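Local coordinates for protein adenylosuccinate lyase (PDB 4EEI) that probably catalyses the release of fumarate from adenylosuccinate, yielding AMP, and from the SAICAR intermediate of de novo purine biosynthesis, at residues Met148-Lys153 / Val248-Glu253; Leu357-Ala362 / Asp405-Asp410. All coordinates share one frame; numbering follows the deposited sequence.

Contact 1: Met148-Lys153 / Val248-Glu253; sequences MSFGQK and VFEVYE
F150 reaches with the far end of its ring to E250 and V251, and these two approaches make up the contact. CE2 of F150 lies 3.8 Å from OE1 of E250, while the neighbouring ring atom CZ of F150 stands 3.9 Å from CG1 of V251. Both partners sit at the ring edge, near its plane, so neither covers a face; the ring and the E250 carboxylate planes are turned 57° apart. The backbones stay well separated, the CA atoms of F150 and E250 being 10.2 Å from each other; 104 Å² is buried, and the closest approaches are all between side-chain atoms. The reach is set by torsions: with chi1 of -169° the F150 ring is swung anti to its own nitrogen, and E250 extends beyond CG to meet it. One ring face is occupied from within the same segment by K153, whose CD lies 4.0 Å above the plane, offset toward the rim. K153 N also donates to F150 O (3.0 Å), in the turn that follows strand 143-149. Further out, L243 of helix 217-244 touches F150, E250 and V251 alike, and I341 touches F150 and E250. The other E250 oxygen, OE2, forms salt bridges with R139 and R344, whereas K153 NZ pairs with E239 and with E300 of the second subunit. K153 NZ remains 6.0 Å from E250 OE1, too far for a direct pair. E250 is therefore a buried carboxylate whose charge is probably balanced by two arginines, while OE1 lies near the edge of the phenyl ring, whose C-H groups are weakly positive, a placement consistent with mild electrostatic attraction.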
loop_
_atom_site.group_PDB
_atom_site.type_symbol
_atom_site.label_atom_id
_atom_site.label_comp_id
_atom_site.label_asym_id
_atom_site.label_seq_id
_atom_site.Cartn_x
_atom_site.Cartn_y
_atom_site.Cartn_z
ATOM N N MET B 148 -14.737 21.612 25.533
ATOM C CA MET B 148 -15.692 20.655 24.989
ATOM C C MET B 148 -15.876 19.583 26.046
ATOM O O MET B 148 -15.188 19.593 27.065
ATOM C CB MET B 148 -15.123 20.007 23.731
ATOM C CG MET B 148 -13.866 19.196 24.031
ATOM S SD MET B 148 -13.094 18.511 22.556
ATOM C CE MET B 148 -14.349 17.328 22.027
ATOM N N SER B 149 -16.779 18.640 25.806
ATOM C CA SER B 149 -16.935 17.515 26.723
ATOM C C SER B 149 -15.829 16.486 26.476
ATOM O O SER B 149 -15.594 16.089 25.340
ATOM C CB SER B 149 -18.289 16.853 26.519
ATOM O OG SER B 149 -18.280 15.554 27.073
ATOM N N PHE B 150 -15.155 16.051 27.534
ATOM C CA PHE B 150 -14.093 15.049 27.397
ATOM C C PHE B 150 -14.703 13.751 26.880
ATOM O O PHE B 150 -14.097 13.034 26.072
ATOM C CB PHE B 150 -13.415 14.821 28.752
ATOM C CG PHE B 150 -12.134 14.017 28.680
ATOM C CD1 PHE B 150 -12.136 12.655 28.931
ATOM C CD2 PHE B 150 -10.923 14.634 28.380
ATOM C CE1 PHE B 150 -10.952 11.918 28.890
ATOM C CE2 PHE B 150 -9.740 13.903 28.325
ATOM C CZ PHE B 150 -9.757 12.546 28.586
ATOM N N GLY B 151 -15.923 13.460 27.324
ATOM C CA GLY B 151 -16.610 12.248 26.904
ATOM C C GLY B 151 -16.866 12.169 25.412
ATOM O O GLY B 151 -17.013 11.080 24.847
ATOM N N GLN B 152 -16.918 13.323 24.759
ATOM C CA GLN B 152 -17.138 13.340 23.324
ATOM C C GLN B 152 -15.948 12.724 22.576
ATOM O O GLN B 152 -16.092 12.252 21.440
ATOM C CB GLN B 152 -17.414 14.768 22.862
ATOM C CG GLN B 152 -17.868 14.867 21.426
ATOM C CD GLN B 152 -18.529 16.192 21.128
ATOM O OE1 GLN B 152 -19.389 16.650 21.882
ATOM N NE2 GLN B 152 -18.137 16.816 20.020
ATOM N N LYS B 153 -14.776 12.701 23.210
ATOM C CA LYS B 153 -13.621 12.041 22.590
ATOM C C LYS B 153 -13.913 10.551 22.459
ATOM O O LYS B 153 -13.733 9.957 21.397
ATOM C CB LYS B 153 -12.344 12.254 23.408
ATOM C CG LYS B 153 -11.840 13.701 23.438
ATOM C CD LYS B 153 -10.669 13.836 24.414
ATOM C CE LYS B 153 -10.029 15.229 24.355
ATOM N NZ LYS B 153 -9.460 15.533 23.007
ATOM N N VAL B 248 0.949 16.751 28.703
ATOM C CA VAL B 248 -0.494 16.850 28.887
ATOM C C VAL B 248 -0.983 16.087 30.116
ATOM O O VAL B 248 -1.670 16.645 30.968
ATOM C CB VAL B 248 -1.237 16.304 27.653
ATOM C CG1 VAL B 248 -2.715 16.648 27.724
ATOM C CG2 VAL B 248 -0.611 16.844 26.377
ATOM N N PHE B 249 -0.612 14.815 30.205
ATOM C CA PHE B 249 -0.883 13.999 31.387
ATOM C C PHE B 249 -2.347 13.996 31.839
ATOM O O PHE B 249 -2.620 14.085 33.034
ATOM C CB PHE B 249 0.032 14.382 32.550
ATOM C CG PHE B 249 0.337 13.238 33.474
ATOM C CD1 PHE B 249 0.561 11.968 32.970
ATOM C CD2 PHE B 249 0.390 13.428 34.843
ATOM C CE1 PHE B 249 0.838 10.910 33.813
ATOM C CE2 PHE B 249 0.666 12.375 35.693
ATOM C CZ PHE B 249 0.890 11.114 35.177
ATOM N N GLU B 250 -3.283 13.898 30.901
ATOM C CA GLU B 250 -4.698 13.912 31.260
ATOM C C GLU B 250 -5.236 12.501 31.528
ATOM O O GLU B 250 -6.260 12.341 32.194
ATOM C CB GLU B 250 -5.507 14.646 30.177
ATOM C CG GLU B 250 -5.232 16.161 30.166
ATOM C CD GLU B 250 -5.997 16.938 29.095
ATOM O OE1 GLU B 250 -6.790 16.325 28.337
ATOM O OE2 GLU B 250 -5.792 18.176 29.019
ATOM N N VAL B 251 -4.542 11.483 31.016
ATOM C CA VAL B 251 -4.889 10.089 31.317
ATOM C C VAL B 251 -3.618 9.272 31.515
ATOM O O VAL B 251 -2.534 9.709 31.136
ATOM C CB VAL B 251 -5.668 9.412 30.156
ATOM C CG1 VAL B 251 -6.887 10.230 29.751
ATOM C CG2 VAL B 251 -4.750 9.219 28.948
ATOM N N TYR B 252 -3.744 8.091 32.115
ATOM C CA TYR B 252 -2.667 7.107 32.034
ATOM C C TYR B 252 -3.241 5.700 31.939
ATOM O O TYR B 252 -4.339 5.442 32.439
ATOM C CB TYR B 252 -1.651 7.237 33.180
ATOM C CG TYR B 252 -2.156 6.986 34.599
ATOM C CD1 TYR B 252 -2.504 8.045 35.437
ATOM C CD2 TYR B 252 -2.233 5.695 35.119
ATOM C CE1 TYR B 252 -2.938 7.824 36.741
ATOM C CE2 TYR B 252 -2.668 5.465 36.413
ATOM C CZ TYR B 252 -3.017 6.531 37.219
ATOM O OH TYR B 252 -3.441 6.291 38.508
ATOM N N GLU B 253 -2.513 4.801 31.280
ATOM C CA GLU B 253 -2.943 3.404 31.199
ATOM C C GLU B 253 -2.836 2.767 32.572
ATOM O O GLU B 253 -1.816 2.902 33.255
ATOM C CB GLU B 253 -2.118 2.630 30.156
ATOM C CG GLU B 253 -2.435 3.032 28.708
ATOM C CD GLU B 253 -1.614 2.269 27.668
ATOM O OE1 GLU B 253 -0.802 1.392 28.051
ATOM O OE2 GLU B 253 -1.781 2.552 26.461
#

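Contact 2: Leu357-Ala362 / Asp405-Asp410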
loop_
_atom_site.group_PDB
_atom_site.type_symbol
_atom_site.label_atom_id
_atom_site.label_comp_id
_atom_site.label_asym_id
_atom_site.label_seq_id
_atom_site.Cartn_x
_atom_site.Cartn_y
_atom_site.Cartn_z
ATOM N N LEU B 357 -17.145 38.335 21.151
ATOM C CA LEU B 357 -17.254 38.974 19.844
ATOM C C LEU B 357 -18.594 38.617 19.212
ATOM O O LEU B 357 -19.337 39.495 18.770
ATOM C CB LEU B 357 -16.103 38.562 18.921
ATOM C CG LEU B 357 -16.156 39.179 17.521
ATOM C CD1 LEU B 357 -16.372 40.679 17.603
ATOM C CD2 LEU B 357 -14.893 38.883 16.741
ATOM N N HIS B 358 -18.893 37.320 19.187
ATOM C CA HIS B 358 -20.166 36.832 18.677
ATOM C C HIS B 358 -21.336 37.400 19.467
ATOM O O HIS B 358 -22.366 37.755 18.894
ATOM C CB HIS B 358 -20.214 35.308 18.720
ATOM C CG HIS B 358 -19.482 34.646 17.596
ATOM N ND1 HIS B 358 -18.130 34.374 17.646
ATOM C CD2 HIS B 358 -19.914 34.188 16.398
ATOM C CE1 HIS B 358 -17.764 33.775 16.524
ATOM N NE2 HIS B 358 -18.828 33.648 15.751
ATOM N N PHE B 359 -21.189 37.480 20.784
ATOM C CA PHE B 359 -22.264 38.031 21.589
ATOM C C PHE B 359 -22.602 39.464 21.180
ATOM O O PHE B 359 -23.776 39.818 21.031
ATOM C CB PHE B 359 -21.945 37.970 23.083
ATOM C CG PHE B 359 -23.155 38.159 23.946
ATOM C CD1 PHE B 359 -23.911 37.064 24.342
ATOM C CD2 PHE B 359 -23.574 39.428 24.313
ATOM C CE1 PHE B 359 -25.045 37.230 25.115
ATOM C CE2 PHE B 359 -24.710 39.605 25.085
ATOM C CZ PHE B 359 -25.446 38.503 25.487
ATOM N N LEU B 360 -21.578 40.292 20.994
ATOM C CA LEU B 360 -21.810 41.694 20.656
ATOM C C LEU B 360 -22.366 41.826 19.243
ATOM O O LEU B 360 -23.271 42.626 18.991
ATOM C CB LEU B 360 -20.526 42.513 20.800
ATOM C CG LEU B 360 -19.954 42.649 22.213
ATOM C CD1 LEU B 360 -18.707 43.516 22.206
ATOM C CD2 LEU B 360 -20.993 43.229 23.149
ATOM N N VAL B 361 -21.818 41.034 18.326
ATOM C CA VAL B 361 -22.291 41.020 16.947
ATOM C C VAL B 361 -23.778 40.676 16.908
ATOM O O VAL B 361 -24.569 41.370 16.270
ATOM C CB VAL B 361 -21.491 40.010 16.096
ATOM C CG1 VAL B 361 -22.178 39.760 14.757
ATOM C CG2 VAL B 361 -20.069 40.509 15.875
ATOM N N ALA B 362 -24.156 39.617 17.621
ATOM C CA ALA B 362 -25.539 39.139 17.620
ATOM C C ALA B 362 -26.518 40.034 18.388
ATOM O O ALA B 362 -27.728 39.964 18.160
ATOM C CB ALA B 362 -25.602 37.733 18.151
ATOM N N ASP B 405 -27.930 41.676 28.773
ATOM C CA ASP B 405 -27.766 40.692 29.834
ATOM C C ASP B 405 -26.682 39.693 29.431
ATOM O O ASP B 405 -26.976 38.616 28.912
ATOM C CB ASP B 405 -29.079 39.970 30.139
ATOM C CG ASP B 405 -28.992 39.116 31.390
ATOM O OD1 ASP B 405 -28.072 39.352 32.201
ATOM O OD2 ASP B 405 -29.841 38.217 31.565
ATOM N N ILE B 406 -25.427 40.070 29.668
ATOM C CA ILE B 406 -24.283 39.228 29.332
ATOM C C ILE B 406 -24.090 38.143 30.387
ATOM O O ILE B 406 -23.866 38.443 31.557
ATOM C CB ILE B 406 -22.990 40.068 29.214
ATOM C CG1 ILE B 406 -23.183 41.213 28.216
ATOM C CG2 ILE B 406 -21.816 39.192 28.803
ATOM C CD1 ILE B 406 -21.911 41.971 27.874
ATOM N N PRO B 407 -24.170 36.869 29.980
ATOM C CA PRO B 407 -24.050 35.814 30.992
ATOM C C PRO B 407 -22.641 35.766 31.571
ATOM O O PRO B 407 -21.672 36.052 30.866
ATOM C CB PRO B 407 -24.342 34.541 30.198
ATOM C CG PRO B 407 -23.860 34.857 28.816
ATOM C CD PRO B 407 -24.159 36.331 28.608
ATOM N N GLU B 408 -22.545 35.429 32.852
ATOM C CA GLU B 408 -21.264 35.359 33.536
ATOM C C GLU B 408 -20.447 34.190 33.007
ATOM O O GLU B 408 -20.918 33.055 32.980
ATOM C CB GLU B 408 -21.471 35.214 35.044
ATOM C CG GLU B 408 -20.184 35.185 35.848
ATOM C CD GLU B 408 -19.430 36.498 35.783
ATOM O OE1 GLU B 408 -18.189 36.481 35.914
ATOM O OE2 GLU B 408 -20.081 37.547 35.601
ATOM N N MET B 409 -19.223 34.474 32.581
ATOM C CA MET B 409 -18.360 33.441 32.028
ATOM C C MET B 409 -17.347 32.926 33.043
ATOM O O MET B 409 -16.154 32.851 32.759
ATOM C CB MET B 409 -17.655 33.942 30.767
ATOM C CG MET B 409 -18.538 33.943 29.529
ATOM S SD MET B 409 -19.584 32.479 29.406
ATOM C CE MET B 409 -18.665 31.517 28.209
ATOM N N ASP B 410 -17.831 32.568 34.227
ATOM C CA ASP B 410 -16.993 31.900 35.209
ATOM C C ASP B 410 -16.922 30.431 34.818
ATOM O O ASP B 410 -17.412 30.050 33.758
ATOM C CB ASP B 410 -17.562 32.060 36.620
ATOM C CG ASP B 410 -19.009 31.627 36.718
ATOM O OD1 ASP B 410 -19.592 31.251 35.681
ATOM O OD2 ASP B 410 -19.564 31.663 37.835
#
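F359 is the residue of segment 357-362, part of helix 352-363, that meets segment 405-410 in the loop before helix 411-418, its CA lying 8.1 Å from that of I406. Along the helix, L357 packs on helix 368-381, as does L360 one turn on, and H358 NE2 is hydrogen-bonded to G91 N of the second subunit. F359 itself points at the loop, chi1 of -164° setting its ring anti to the backbone nitrogen. Three ring atoms each meet a different residue: CE1 of F359 is 3.7 Å from CD of P407, CE2 of F359 is 3.8 Å from CG1 of I406, and CZ of F359 is 3.8 Å from the backbone O of D405. The F359 and I406 side chains cross at a slant, while those of F359 and P407 approach each other from opposite directions. On the loop side, Q393 OE1 and K390 NZ of helix 388-400 hydrogen-bond I406 N and O respectively. With 153 Å² buried, this is helix-to-loop packing within the C-terminal helical region found in the fumarase/aspartase superfamily.

The two contacts follow one another along the chain, contact 1 closing before contact 2 opens. Their centres are 28 Å apart and their nearest atoms about 11 Å, with no touch. Both lie on the same side of the chain's centre, about 22 Å and 43 Å from it, so contact 2 is the more peripheral. Helix 338-346, whose side chains touch contact 1, precedes helix 352-363 of contact 2. Helix 411-418, on which M409 packs, is followed by L419, which touches S149. Contact 1 thus joins a strand-to-helix turn to the region after helix 217-244, contact 2 packs helix 352-363 against the loop before helix 411-418, and both adjoin the second subunit of the tetramer.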